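Local atomic coordinates of fuculose-1-phosphate aldolase (Glaciozyma antarctica, PDB entry 4XXF), a protein that belongs to the class II aldolase and adducin family and carries a zinc ion bound by three histidines. Residues Ala17-Leu22 with Asp50-His55; Asn60-Ala65 with Ile93-Gly98; Arg109-Ala114 with Val186-Asp191; Pro132-Thr137 with Gln205-Ala210; Cys141-Asp146 with Lys173-Leu178. All blocks are in the same frame, centred on the assembly; numbering follows the deposited sequence.

Interaction 3 lies closest to the chain's centre and is buried; it joins strands 114-118 and 182-187 mostly through backbone bonds. Interaction 5 is nested within the loops closed by interactions 3 and 4 and touches both, R109 NH1 bonding to K173 O where strand 175-178 runs beside 182-187. Interaction 4, also buried, shares helix 190-213 with interaction 3 and packs L133 and I135 against residues 141-146; its polar contacts run through one glutamine amide and two waters. Interaction 1 is a surface contact built on a salt-bridge network, touching interaction 3 where L22 meets I190. Interaction 2, partly buried beside a second subunit, combines one backbone bond with a CH-pi contact on the F62 face.

Interaction 1: residues Ala17-Leu22 with Asp50-His55; sequences AERAWL and DPENKH
R19 meets D50 side-on: its NE gives a nearly straight bond to OD2 (2.8 Å, 176°), while its NH2 reaches D50 OD1 at 3.0 Å. Both carboxylate oxygens receive these bonds on their syn lone pairs, and the two flat groups are only 12° from coplanar. The arginine leaves the helix with CG anti to the backbone N and then bends at chi3 (-71°), which turns the guanidinium edge to the loop. The same NH2 also binds E52 OE1 at 2.9 Å, this time on the anti side of the carboxylate. A water accepts from R19 NH1 and donates to E52 OE1, closing a small ring at the outer edge of the guanidinium. This salt-bridge network ties helix 15-36 to the connection between the antiparallel strands 45-49 and 56-59. D50 shapes that connection as well: its OD1 accepts from the backbone N of E52, forming an Asx turn, and from N53 N, so three donors hold it. W58 NE1 binds the other oxygen, OD2. The loop turns the ring of P51 against the helix. The extended E18 chain slides past it in the opposite direction, bringing E18 CD to 3.5 Å from P51 CB, and the end of L22 packs against the proline ring, its CD1 3.9 Å from P51 CD.

Interaction 2: residues Asn60-Ala65 with Ile93-Gly98; sequences NPFGLA and IVNLAG
F62 and I93 are joined by a backbone hydrogen bond, F62 N to I93 O at 2.9 Å and nearly straight (173°). P61 CA also leans on I93 O, in a CA-H...O contact. From P61 to L64 the chain makes a type II beta turn, with G63 at positive phi. Facing it, 93-95 is an extended approach to helix 96-108, and N95 is that helix's N-cap, its OD1 taking a weak bond from G98 N. A water bridges the two backbones, donating to N60 O and accepting from N95 N. F62 carries the side-chain contact: its CG is anti to the backbone N (chi1 -159°), which brings one ring face against N95 CB. That carbon stands 3.5 Å from the centroid of the F62 ring, close to the normal, a CH-pi contact, and the amide beyond it lies offset over the CE1-CZ side, the planes 22° apart. The cap's side chain lies about 7 Å from a bound zinc ion. F239 of the second subunit meets the F62 ring edge-to-face, and Q246 of that subunit bonds to G63 O and A65 N.

Interaction 3: residues Arg109-Ala114 with Val186-Asp191; sequences RPEVQA and VGTTID
G187 O is gripped by two successive backbone amides, Q113 N at 2.9 Å and A114 N at 3.1 Å. G187 N returns a bond to A114 O at 2.9 Å, making A114 and G187 an antiparallel hydrogen-bonded pair. A114 CB packs on the start of helix 190-213, 3.5 Å from I190 CA. V112 and V186 cross at about a right angle, V112 CG1 lying 3.9 Å from V186 CB. CG2 of V186, set between its backbone N and carbonyl carbon (chi1 -54°), lies 3.9 Å from R109 NH1. V112 CG2 sits above one face of that guanidinium, toward its rim, and R109 NE and NH2 both bond in the guanidinium plane to the single oxygen E111 OE2, which restrains the guanidinium's rotation. T189, the N-cap of the helix, uses its OG1 on S192 N. Q113 and A114 thus both face G187: a classic beta bulge where strand 114-118 begins beside strand 182-187 in the central sheet of this AraD-like fold.

Interaction 4: residues Pro132-Thr137 with Gln205-Ala210; sequences PLAITT and QVQLLA
Q207 reaches out of helix 190-213 to A134, its OE1 accepting from A134 N at 3.0 Å in a nearly straight bond (170°). An irregular stretch between helix 121-127 and strand 147-150 of the AraD-like fold is held here against a long helix by a side-chain amide that bonds to the loop backbone. The glutamine chain is extended, CG anti to its own backbone nitrogen (chi1 180°), and this carries the amide across to the loop. A134 CB rests beside that amide, 3.6 Å from Q207 OE1, and L133 CD1 comes near the same oxygen. T137 turns its methyl group to the helix, CG2 lying 4.1 Å from V206 CG1. Two waters extend the grip: one donates to P132 O and accepts from Q207 NE2, while the other donates to both A134 O and Q207 OE1. OE1 therefore has two donors, the amide of A134 and a water. At the other end of 132-137, Q203 OE1 pairs with T137 OG1, and the third subunit adds its N180 ND2 to T136 O. F126 packs on Q207. D211 OD2 accepts from Q207 NE2, which probably helps set which way round the amide lies.

Interaction 5: residues Cys141-Asp146 with Lys173-Leu178; sequences CAFYGD and KKAIIL
D146 and K173 bring the two backbones nearest, at the end of a type II beta turn from F143 to D146, and K174 N bonds to D146 O at 3.3 Å. K174 curls back over the turn: its CG sits between its backbone N and carbonyl carbon (chi1 61°), and bends at chi3 and chi4 bring the ammonium group between two oxygens of the other segment. NZ forms a salt bridge with D146 OD2 at 2.7 Å, on the anti lone pair of the carboxylate, and gives A142 O a hydrogen bond of 2.8 Å, nearly in line with the carbonyl. G232 O takes a third bond from this nitrogen, so the buried charge is well satisfied, and the aspartate probably helps keep the lysine protonated. K174 CD lies 3.7 Å from F143 CE1, the ring and the lysine chain crossing at about a right angle. F143 CE1 also meets A175 CB at 4.2 Å. The side chains of K173 and D146 slide past each other in opposite directions, K173 CG 3.7 Å from D146 OD1. W196 of helix 190-213 adds a cation-pi contact to K174, and M199 and L200 of that helix cover F143. F228 of helix 221-231 packs on K174, while strand 175-178 lies between strands 147-150 and 182-187, pairing A175 with A148, I177 with A148 and L150, and I176 with L184.

Interaction 1: residues Ala17-Leu22 with Asp50-His55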
# COMPACT_ATOMS: atom_id res chain seq x y z
N ALA A 17 -21.06 -33.40 -1.97
CA ALA A 17 -20.61 -32.44 -2.97
C ALA A 17 -20.73 -31.01 -2.45
O ALA A 17 -19.84 -30.18 -2.68
CB ALA A 17 -21.40 -32.60 -4.26
N GLU A 18 -21.83 -30.72 -1.77
CA GLU A 18 -22.03 -29.41 -1.18
C GLU A 18 -20.94 -29.12 -0.14
O GLU A 18 -20.39 -28.02 -0.12
CB GLU A 18 -23.42 -29.29 -0.56
CG GLU A 18 -23.66 -27.89 -0.01
CD GLU A 18 -25.08 -27.66 0.49
OE1 GLU A 18 -25.89 -28.61 0.47
OE2 GLU A 18 -25.37 -26.52 0.90
N ARG A 19 -20.66 -30.09 0.73
CA ARG A 19 -19.65 -29.89 1.76
C ARG A 19 -18.29 -29.60 1.13
O ARG A 19 -17.57 -28.72 1.59
CB ARG A 19 -19.57 -31.12 2.67
CG ARG A 19 -18.57 -30.96 3.80
CD ARG A 19 -18.52 -32.21 4.66
NE ARG A 19 -19.74 -32.36 5.45
CZ ARG A 19 -20.60 -33.37 5.33
NH1 ARG A 19 -20.39 -34.34 4.44
NH2 ARG A 19 -21.67 -33.40 6.09
N ALA A 20 -17.95 -30.33 0.07
CA ALA A 20 -16.66 -30.11 -0.60
C ALA A 20 -16.59 -28.70 -1.18
O ALA A 20 -15.55 -28.03 -1.09
CB ALA A 20 -16.43 -31.16 -1.68
N TRP A 21 -17.69 -28.24 -1.78
CA TRP A 21 -17.75 -26.89 -2.35
C TRP A 21 -17.58 -25.83 -1.26
O TRP A 21 -16.80 -24.88 -1.40
CB TRP A 21 -19.08 -26.65 -3.07
CG TRP A 21 -19.29 -25.19 -3.43
CD1 TRP A 21 -19.91 -24.23 -2.68
CD2 TRP A 21 -18.84 -24.54 -4.63
NE1 TRP A 21 -19.89 -23.02 -3.34
CE2 TRP A 21 -19.24 -23.18 -4.53
CE3 TRP A 21 -18.15 -24.96 -5.76
CZ2 TRP A 21 -18.96 -22.26 -5.54
CZ3 TRP A 21 -17.88 -24.04 -6.76
CH2 TRP A 21 -18.28 -22.70 -6.64
N LEU A 22 -18.32 -26.00 -0.17
CA LEU A 22 -18.31 -25.03 0.92
C LEU A 22 -16.95 -24.94 1.60
O LEU A 22 -16.51 -23.85 1.92
CB LEU A 22 -19.40 -25.36 1.94
CG LEU A 22 -20.84 -25.13 1.48
CD1 LEU A 22 -21.80 -25.69 2.51
CD2 LEU A 22 -21.12 -23.65 1.23
N ASP A 50 -22.11 -26.55 8.55
CA ASP A 50 -22.09 -27.79 7.78
C ASP A 50 -23.45 -28.03 7.13
O ASP A 50 -24.48 -27.78 7.76
CB ASP A 50 -21.71 -28.98 8.66
CG ASP A 50 -21.52 -30.25 7.86
OD1 ASP A 50 -22.46 -31.06 7.79
OD2 ASP A 50 -20.41 -30.41 7.30
N PRO A 51 -23.46 -28.53 5.88
CA PRO A 51 -24.75 -28.68 5.20
C PRO A 51 -25.57 -29.88 5.64
O PRO A 51 -26.73 -29.99 5.25
CB PRO A 51 -24.35 -28.83 3.73
CG PRO A 51 -22.94 -29.34 3.77
CD PRO A 51 -22.32 -28.69 4.97
N GLU A 52 -24.99 -30.77 6.43
CA GLU A 52 -25.73 -31.95 6.88
C GLU A 52 -26.23 -31.78 8.31
O GLU A 52 -27.37 -32.11 8.62
CB GLU A 52 -24.86 -33.20 6.77
CG GLU A 52 -25.57 -34.48 7.13
CD GLU A 52 -24.80 -35.71 6.71
OE1 GLU A 52 -23.56 -35.61 6.57
OE2 GLU A 52 -25.43 -36.77 6.51
N ASN A 53 -25.37 -31.25 9.18
CA ASN A 53 -25.73 -31.01 10.58
C ASN A 53 -25.62 -29.53 10.88
O ASN A 53 -24.53 -28.98 10.89
CB ASN A 53 -24.83 -31.83 11.51
CG ASN A 53 -25.29 -31.80 12.96
OD1 ASN A 53 -25.82 -30.79 13.45
ND2 ASN A 53 -25.10 -32.91 13.66
N LYS A 54 -26.76 -28.90 11.17
CA LYS A 54 -26.83 -27.46 11.36
C LYS A 54 -26.13 -26.98 12.62
O LYS A 54 -25.95 -25.78 12.82
CB LYS A 54 -28.29 -27.01 11.38
CG LYS A 54 -29.09 -27.51 12.58
CD LYS A 54 -30.58 -27.19 12.43
CE LYS A 54 -31.41 -27.91 13.47
NZ LYS A 54 -32.87 -27.71 13.24
N HIS A 55 -25.73 -27.91 13.49
CA HIS A 55 -25.06 -27.55 14.73
C HIS A 55 -23.56 -27.79 14.65
O HIS A 55 -22.86 -27.76 15.67
CB HIS A 55 -25.62 -28.34 15.91
CG HIS A 55 -27.09 -28.16 16.12
ND1 HIS A 55 -27.65 -26.93 16.39
CD2 HIS A 55 -28.11 -29.05 16.11
CE1 HIS A 55 -28.96 -27.08 16.54
NE2 HIS A 55 -29.26 -28.35 16.38
O HOH W 1 -22.32 -36.71 4.56

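Interaction 2: residues Asn60-Ala65 with Ile93-Gly98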
# COMPACT_ATOMS: atom_id res chain seq x y z
N ASN A 60 -11.44 -22.02 10.40
CA ASN A 60 -9.98 -22.01 10.39
C ASN A 60 -9.40 -22.44 11.73
O ASN A 60 -9.95 -22.11 12.78
CB ASN A 60 -9.47 -20.62 10.01
CG ASN A 60 -10.03 -19.53 10.90
OD1 ASN A 60 -11.24 -19.28 10.94
ND2 ASN A 60 -9.14 -18.86 11.63
N PRO A 61 -8.31 -23.22 11.70
CA PRO A 61 -7.68 -23.68 12.95
C PRO A 61 -6.82 -22.58 13.56
O PRO A 61 -6.19 -21.81 12.84
CB PRO A 61 -6.83 -24.86 12.49
CG PRO A 61 -6.45 -24.51 11.08
CD PRO A 61 -7.66 -23.81 10.51
N PHE A 62 -6.81 -22.51 14.88
CA PHE A 62 -6.17 -21.42 15.60
C PHE A 62 -4.68 -21.33 15.31
O PHE A 62 -3.95 -22.30 15.45
CB PHE A 62 -6.42 -21.62 17.11
CG PHE A 62 -6.27 -20.37 17.96
CD1 PHE A 62 -6.30 -19.09 17.42
CD2 PHE A 62 -6.12 -20.51 19.33
CE1 PHE A 62 -6.17 -17.98 18.25
CE2 PHE A 62 -6.00 -19.41 20.15
CZ PHE A 62 -6.02 -18.14 19.61
N GLY A 63 -4.23 -20.15 14.89
CA GLY A 63 -2.81 -19.89 14.72
C GLY A 63 -2.24 -20.09 13.32
O GLY A 63 -1.09 -19.74 13.08
N LEU A 64 -3.00 -20.68 12.42
CA LEU A 64 -2.51 -20.87 11.05
C LEU A 64 -2.73 -19.60 10.22
O LEU A 64 -3.82 -19.04 10.19
CB LEU A 64 -3.21 -22.06 10.38
CG LEU A 64 -2.78 -22.35 8.95
CD1 LEU A 64 -1.31 -22.71 8.86
CD2 LEU A 64 -3.62 -23.47 8.40
N ALA A 65 -1.68 -19.15 9.54
CA ALA A 65 -1.77 -17.96 8.71
C ALA A 65 -2.87 -18.10 7.67
O ALA A 65 -2.94 -19.11 6.96
CB ALA A 65 -0.45 -17.71 8.01
N ILE A 93 -7.27 -27.36 16.78
CA ILE A 93 -7.60 -26.44 17.85
C ILE A 93 -8.37 -25.25 17.32
O ILE A 93 -8.11 -24.76 16.23
CB ILE A 93 -6.34 -25.94 18.60
CG1 ILE A 93 -5.32 -25.37 17.62
CG2 ILE A 93 -5.73 -27.05 19.43
CD1 ILE A 93 -4.18 -24.62 18.30
N VAL A 94 -9.34 -24.80 18.10
CA VAL A 94 -10.15 -23.64 17.75
C VAL A 94 -9.92 -22.54 18.77
O VAL A 94 -9.69 -22.81 19.95
CB VAL A 94 -11.66 -24.01 17.66
CG1 VAL A 94 -12.24 -24.33 19.04
CG2 VAL A 94 -12.46 -22.90 16.99
N ASN A 95 -9.93 -21.29 18.32
CA ASN A 95 -9.99 -20.16 19.23
C ASN A 95 -11.40 -20.12 19.83
O ASN A 95 -12.35 -19.73 19.15
CB ASN A 95 -9.62 -18.87 18.47
CG ASN A 95 -9.98 -17.60 19.22
OD1 ASN A 95 -10.27 -17.60 20.42
ND2 ASN A 95 -9.95 -16.48 18.50
N LEU A 96 -11.55 -20.53 21.08
CA LEU A 96 -12.88 -20.80 21.63
C LEU A 96 -13.72 -19.54 21.80
O LEU A 96 -14.86 -19.49 21.35
CB LEU A 96 -12.80 -21.54 22.97
CG LEU A 96 -14.15 -21.98 23.55
CD1 LEU A 96 -14.84 -22.98 22.63
CD2 LEU A 96 -14.00 -22.56 24.95
N ALA A 97 -13.16 -18.52 22.45
CA ALA A 97 -13.91 -17.30 22.73
C ALA A 97 -14.44 -16.70 21.44
O ALA A 97 -15.62 -16.35 21.34
CB ALA A 97 -13.04 -16.30 23.48
N GLY A 98 -13.56 -16.62 20.45
CA GLY A 98 -13.93 -16.13 19.14
C GLY A 98 -14.98 -16.98 18.46
O GLY A 98 -15.94 -16.46 17.89
O HOH W 2 -9.80 -20.86 15.27

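Interaction 3: residues Arg109-Ala114 with Val186-Asp191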
# COMPACT_ATOMS: atom_id res chain seq x y z
N ARG A 109 -29.80 -17.21 14.47
CA ARG A 109 -30.25 -17.00 13.09
C ARG A 109 -29.96 -18.18 12.18
O ARG A 109 -28.87 -18.28 11.61
CB ARG A 109 -29.61 -15.73 12.54
CG ARG A 109 -30.03 -14.49 13.32
CD ARG A 109 -29.36 -13.23 12.80
NE ARG A 109 -29.52 -13.04 11.36
CZ ARG A 109 -29.00 -12.02 10.69
NH1 ARG A 109 -28.33 -11.08 11.34
NH2 ARG A 109 -29.16 -11.94 9.37
N PRO A 110 -30.95 -19.07 12.00
CA PRO A 110 -30.79 -20.29 11.20
C PRO A 110 -30.41 -20.02 9.75
O PRO A 110 -29.77 -20.87 9.13
CB PRO A 110 -32.17 -20.95 11.28
CG PRO A 110 -32.73 -20.47 12.58
CD PRO A 110 -32.23 -19.05 12.73
N GLU A 111 -30.80 -18.87 9.22
CA GLU A 111 -30.51 -18.54 7.83
C GLU A 111 -29.06 -18.11 7.63
O GLU A 111 -28.57 -18.07 6.51
CB GLU A 111 -31.46 -17.45 7.32
CG GLU A 111 -31.03 -16.02 7.63
CD GLU A 111 -31.35 -15.59 9.05
OE1 GLU A 111 -31.89 -16.41 9.84
OE2 GLU A 111 -31.05 -14.43 9.38
N VAL A 112 -28.38 -17.76 8.72
CA VAL A 112 -26.99 -17.34 8.61
C VAL A 112 -26.11 -18.57 8.46
O VAL A 112 -25.97 -19.39 9.39
CB VAL A 112 -26.56 -16.49 9.82
CG1 VAL A 112 -25.04 -16.37 9.85
CG2 VAL A 112 -27.19 -15.12 9.74
N GLN A 113 -25.50 -18.69 7.29
CA GLN A 113 -24.68 -19.85 7.01
C GLN A 113 -23.20 -19.55 7.22
O GLN A 113 -22.43 -20.45 7.50
CB GLN A 113 -24.96 -20.33 5.58
CG GLN A 113 -26.41 -20.78 5.39
CD GLN A 113 -26.81 -21.86 6.38
OE1 GLN A 113 -26.35 -23.00 6.29
NE2 GLN A 113 -27.65 -21.51 7.34
N ALA A 114 -22.82 -18.28 7.11
CA ALA A 114 -21.41 -17.91 7.20
C ALA A 114 -21.23 -16.62 7.97
O ALA A 114 -22.07 -15.71 7.88
CB ALA A 114 -20.82 -17.75 5.80
N VAL A 186 -22.22 -11.17 8.45
CA VAL A 186 -22.89 -12.46 8.32
C VAL A 186 -23.51 -12.58 6.94
O VAL A 186 -23.75 -11.57 6.27
CB VAL A 186 -23.98 -12.66 9.40
CG1 VAL A 186 -23.40 -12.45 10.79
CG2 VAL A 186 -25.16 -11.72 9.15
N GLY A 187 -23.75 -13.81 6.50
CA GLY A 187 -24.37 -14.02 5.21
C GLY A 187 -25.14 -15.32 5.12
O GLY A 187 -24.89 -16.28 5.85
N THR A 188 -26.08 -15.35 4.18
CA THR A 188 -26.74 -16.60 3.83
C THR A 188 -25.82 -17.48 3.00
O THR A 188 -26.09 -18.66 2.82
CB THR A 188 -28.05 -16.36 3.06
OG1 THR A 188 -27.78 -15.70 1.82
CG2 THR A 188 -29.03 -15.53 3.90
N THR A 189 -24.74 -16.88 2.50
CA THR A 189 -23.66 -17.61 1.83
C THR A 189 -22.34 -17.08 2.33
O THR A 189 -22.27 -15.96 2.84
CB THR A 189 -23.68 -17.47 0.29
OG1 THR A 189 -23.58 -16.09 -0.08
CG2 THR A 189 -24.94 -18.09 -0.31
N ILE A 190 -21.29 -17.88 2.19
CA ILE A 190 -19.93 -17.41 2.44
C ILE A 190 -19.66 -16.18 1.58
O ILE A 190 -19.11 -15.18 2.05
CB ILE A 190 -18.91 -18.50 2.10
CG1 ILE A 190 -19.06 -19.70 3.03
CG2 ILE A 190 -17.48 -17.94 2.13
CD1 ILE A 190 -18.45 -20.96 2.45
N ASP A 191 -20.08 -16.24 0.32
CA ASP A 191 -19.80 -15.17 -0.63
C ASP A 191 -20.37 -13.84 -0.17
O ASP A 191 -19.68 -12.83 -0.18
CB ASP A 191 -20.36 -15.53 -1.99
CG ASP A 191 -19.82 -16.84 -2.54
OD1 ASP A 191 -19.31 -16.85 -3.67
OD2 ASP A 191 -19.90 -17.87 -1.83

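Interaction 4: residues Pro132-Thr137 with Gln205-Ala210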
# COMPACT_ATOMS: atom_id res chain seq x y z
N PRO A 132 -21.67 5.54 14.36
CA PRO A 132 -22.27 4.72 13.31
C PRO A 132 -21.62 4.99 11.95
O PRO A 132 -21.06 6.07 11.73
CB PRO A 132 -23.73 5.17 13.31
CG PRO A 132 -23.69 6.56 13.81
CD PRO A 132 -22.58 6.59 14.83
N LEU A 133 -21.70 4.02 11.06
CA LEU A 133 -21.20 4.20 9.71
C LEU A 133 -22.04 5.26 9.00
O LEU A 133 -23.27 5.15 8.93
CB LEU A 133 -21.25 2.89 8.95
CG LEU A 133 -20.54 2.90 7.60
CD1 LEU A 133 -19.03 2.77 7.81
CD2 LEU A 133 -21.08 1.79 6.70
N ALA A 134 -21.39 6.30 8.48
CA ALA A 134 -22.12 7.32 7.72
C ALA A 134 -22.41 6.82 6.30
O ALA A 134 -21.56 6.20 5.67
CB ALA A 134 -21.33 8.62 7.67
N ILE A 135 -23.61 7.08 5.81
CA ILE A 135 -23.99 6.62 4.48
C ILE A 135 -23.73 7.77 3.49
O ILE A 135 -24.60 8.60 3.22
CB ILE A 135 -25.46 6.13 4.45
CG1 ILE A 135 -25.69 5.08 5.55
CG2 ILE A 135 -25.80 5.56 3.07
CD1 ILE A 135 -24.77 3.86 5.50
N THR A 136 -22.50 7.80 2.99
CA THR A 136 -21.98 8.93 2.22
C THR A 136 -21.51 8.55 0.81
O THR A 136 -21.05 9.41 0.06
CB THR A 136 -20.80 9.57 2.93
OG1 THR A 136 -19.80 8.57 3.11
CG2 THR A 136 -21.22 10.12 4.29
N THR A 137 -21.59 7.27 0.45
CA THR A 137 -21.21 6.81 -0.88
C THR A 137 -22.23 5.81 -1.39
O THR A 137 -22.95 5.18 -0.62
CB THR A 137 -19.83 6.12 -0.91
OG1 THR A 137 -19.92 4.89 -0.19
CG2 THR A 137 -18.76 7.01 -0.29
N GLN A 205 -12.55 2.80 5.71
CA GLN A 205 -11.38 3.48 5.17
C GLN A 205 -11.76 4.83 4.58
O GLN A 205 -11.10 5.85 4.83
CB GLN A 205 -10.72 2.61 4.11
CG GLN A 205 -9.43 3.20 3.54
CD GLN A 205 -8.88 2.38 2.40
OE1 GLN A 205 -9.51 1.40 1.97
NE2 GLN A 205 -7.70 2.75 1.91
N VAL A 206 -12.83 4.83 3.80
CA VAL A 206 -13.34 6.04 3.16
C VAL A 206 -13.76 7.08 4.20
O VAL A 206 -13.42 8.26 4.07
CB VAL A 206 -14.52 5.69 2.22
CG1 VAL A 206 -15.31 6.93 1.86
CG2 VAL A 206 -14.00 4.98 0.96
N GLN A 207 -14.47 6.66 5.23
CA GLN A 207 -14.91 7.61 6.25
C GLN A 207 -13.72 8.20 7.01
O GLN A 207 -13.72 9.40 7.30
CB GLN A 207 -15.90 6.98 7.23
CG GLN A 207 -16.35 7.99 8.31
CD GLN A 207 -17.71 7.71 8.92
OE1 GLN A 207 -18.41 6.75 8.57
NE2 GLN A 207 -18.08 8.56 9.87
N LEU A 208 -12.72 7.38 7.33
CA LEU A 208 -11.52 7.90 8.02
C LEU A 208 -10.81 8.94 7.15
O LEU A 208 -10.36 9.98 7.65
CB LEU A 208 -10.57 6.75 8.39
CG LEU A 208 -11.10 5.81 9.47
CD1 LEU A 208 -10.34 4.49 9.47
CD2 LEU A 208 -11.06 6.47 10.85
N LEU A 209 -10.71 8.68 5.85
CA LEU A 209 -10.09 9.63 4.91
C LEU A 209 -10.87 10.94 4.83
O LEU A 209 -10.31 12.03 4.94
CB LEU A 209 -10.02 9.02 3.51
CG LEU A 209 -8.93 7.97 3.27
CD1 LEU A 209 -9.25 7.15 2.02
CD2 LEU A 209 -7.57 8.65 3.12
N ALA A 210 -12.18 10.83 4.63
CA ALA A 210 -13.01 11.99 4.41
C ALA A 210 -13.17 12.82 5.69
O ALA A 210 -13.09 14.05 5.65
CB ALA A 210 -14.37 11.57 3.86
O HOH W 3 -20.71 8.72 11.49
O HOH W 4 -19.00 6.36 6.00

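Interaction 5: residues Cys141-Asp146 with Lys173-Leu178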
# COMPACT_ATOMS: atom_id res chain seq x y z
N CYS A 141 -24.34 2.38 0.66
CA CYS A 141 -25.77 2.17 0.75
C CYS A 141 -26.13 0.70 0.90
O CYS A 141 -27.26 0.38 1.24
CB CYS A 141 -26.47 2.76 -0.47
SG CYS A 141 -26.44 4.57 -0.53
N ALA A 142 -25.17 -0.20 0.66
CA ALA A 142 -25.39 -1.61 0.97
C ALA A 142 -25.67 -1.81 2.46
O ALA A 142 -26.23 -2.84 2.86
CB ALA A 142 -24.18 -2.44 0.54
N PHE A 143 -25.28 -0.83 3.27
CA PHE A 143 -25.41 -0.90 4.73
C PHE A 143 -26.48 0.03 5.29
O PHE A 143 -26.65 0.11 6.51
CB PHE A 143 -24.07 -0.58 5.39
CG PHE A 143 -22.99 -1.52 4.99
CD1 PHE A 143 -22.94 -2.80 5.50
CD2 PHE A 143 -22.04 -1.14 4.05
CE1 PHE A 143 -21.96 -3.68 5.10
CE2 PHE A 143 -21.05 -2.02 3.65
CZ PHE A 143 -21.01 -3.29 4.16
N TYR A 144 -27.19 0.72 4.42
CA TYR A 144 -28.24 1.64 4.86
C TYR A 144 -29.28 0.93 5.70
O TYR A 144 -29.92 -0.01 5.25
CB TYR A 144 -28.89 2.31 3.65
CG TYR A 144 -30.12 3.11 3.99
CD1 TYR A 144 -30.01 4.31 4.67
CD2 TYR A 144 -31.38 2.64 3.67
CE1 TYR A 144 -31.13 5.04 5.00
CE2 TYR A 144 -32.50 3.37 3.99
CZ TYR A 144 -32.36 4.56 4.65
OH TYR A 144 -33.49 5.28 4.97
N GLY A 145 -29.42 1.37 6.95
CA GLY A 145 -30.35 0.77 7.89
C GLY A 145 -30.06 -0.68 8.22
O GLY A 145 -30.91 -1.36 8.80
N ASP A 146 -28.86 -1.16 7.89
CA ASP A 146 -28.58 -2.58 8.01
C ASP A 146 -27.21 -2.87 8.60
O ASP A 146 -26.65 -3.95 8.38
CB ASP A 146 -28.72 -3.28 6.65
CG ASP A 146 -29.15 -4.74 6.77
OD1 ASP A 146 -29.91 -5.08 7.70
OD2 ASP A 146 -28.73 -5.55 5.92
N LYS A 173 -29.47 -7.73 11.11
CA LYS A 173 -28.65 -6.93 10.20
C LYS A 173 -27.49 -7.72 9.61
O LYS A 173 -27.15 -8.79 10.10
CB LYS A 173 -28.16 -5.67 10.92
CG LYS A 173 -29.34 -4.77 11.33
CD LYS A 173 -28.90 -3.47 11.98
CE LYS A 173 -30.09 -2.55 12.22
NZ LYS A 173 -30.95 -3.09 13.30
N LYS A 174 -26.89 -7.21 8.53
CA LYS A 174 -25.84 -7.95 7.82
C LYS A 174 -24.46 -7.77 8.44
O LYS A 174 -23.54 -8.53 8.13
CB LYS A 174 -25.76 -7.55 6.34
CG LYS A 174 -25.42 -6.08 6.10
CD LYS A 174 -24.98 -5.81 4.65
CE LYS A 174 -26.02 -6.21 3.63
NZ LYS A 174 -27.21 -5.33 3.65
N ALA A 175 -24.31 -6.78 9.31
CA ALA A 175 -22.99 -6.44 9.81
C ALA A 175 -23.08 -5.67 11.10
O ALA A 175 -24.12 -5.06 11.41
CB ALA A 175 -22.20 -5.63 8.77
N ILE A 176 -22.00 -5.69 11.87
CA ILE A 176 -21.93 -4.93 13.10
C ILE A 176 -20.52 -4.36 13.27
O ILE A 176 -19.50 -5.00 12.97
CB ILE A 176 -22.34 -5.80 14.34
CG1 ILE A 176 -22.34 -4.96 15.62
CG2 ILE A 176 -21.43 -7.03 14.48
CD1 ILE A 176 -23.09 -5.62 16.78
N ILE A 177 -20.48 -3.10 13.70
CA ILE A 177 -19.24 -2.46 14.12
C ILE A 177 -19.14 -2.63 15.62
O ILE A 177 -20.00 -2.17 16.36
CB ILE A 177 -19.22 -0.98 13.71
CG1 ILE A 177 -19.37 -0.88 12.19
CG2 ILE A 177 -17.95 -0.30 14.20
CD1 ILE A 177 -19.34 0.53 11.65
N LEU A 178 -18.10 -3.34 16.05
CA LEU A 178 -17.87 -3.62 17.45
C LEU A 178 -16.90 -2.59 18.00
O LEU A 178 -15.73 -2.59 17.63
CB LEU A 178 -17.32 -5.04 17.62
CG LEU A 178 -18.17 -6.15 16.99
CD1 LEU A 178 -17.36 -7.44 16.92
CD2 LEU A 178 -19.45 -6.36 17.79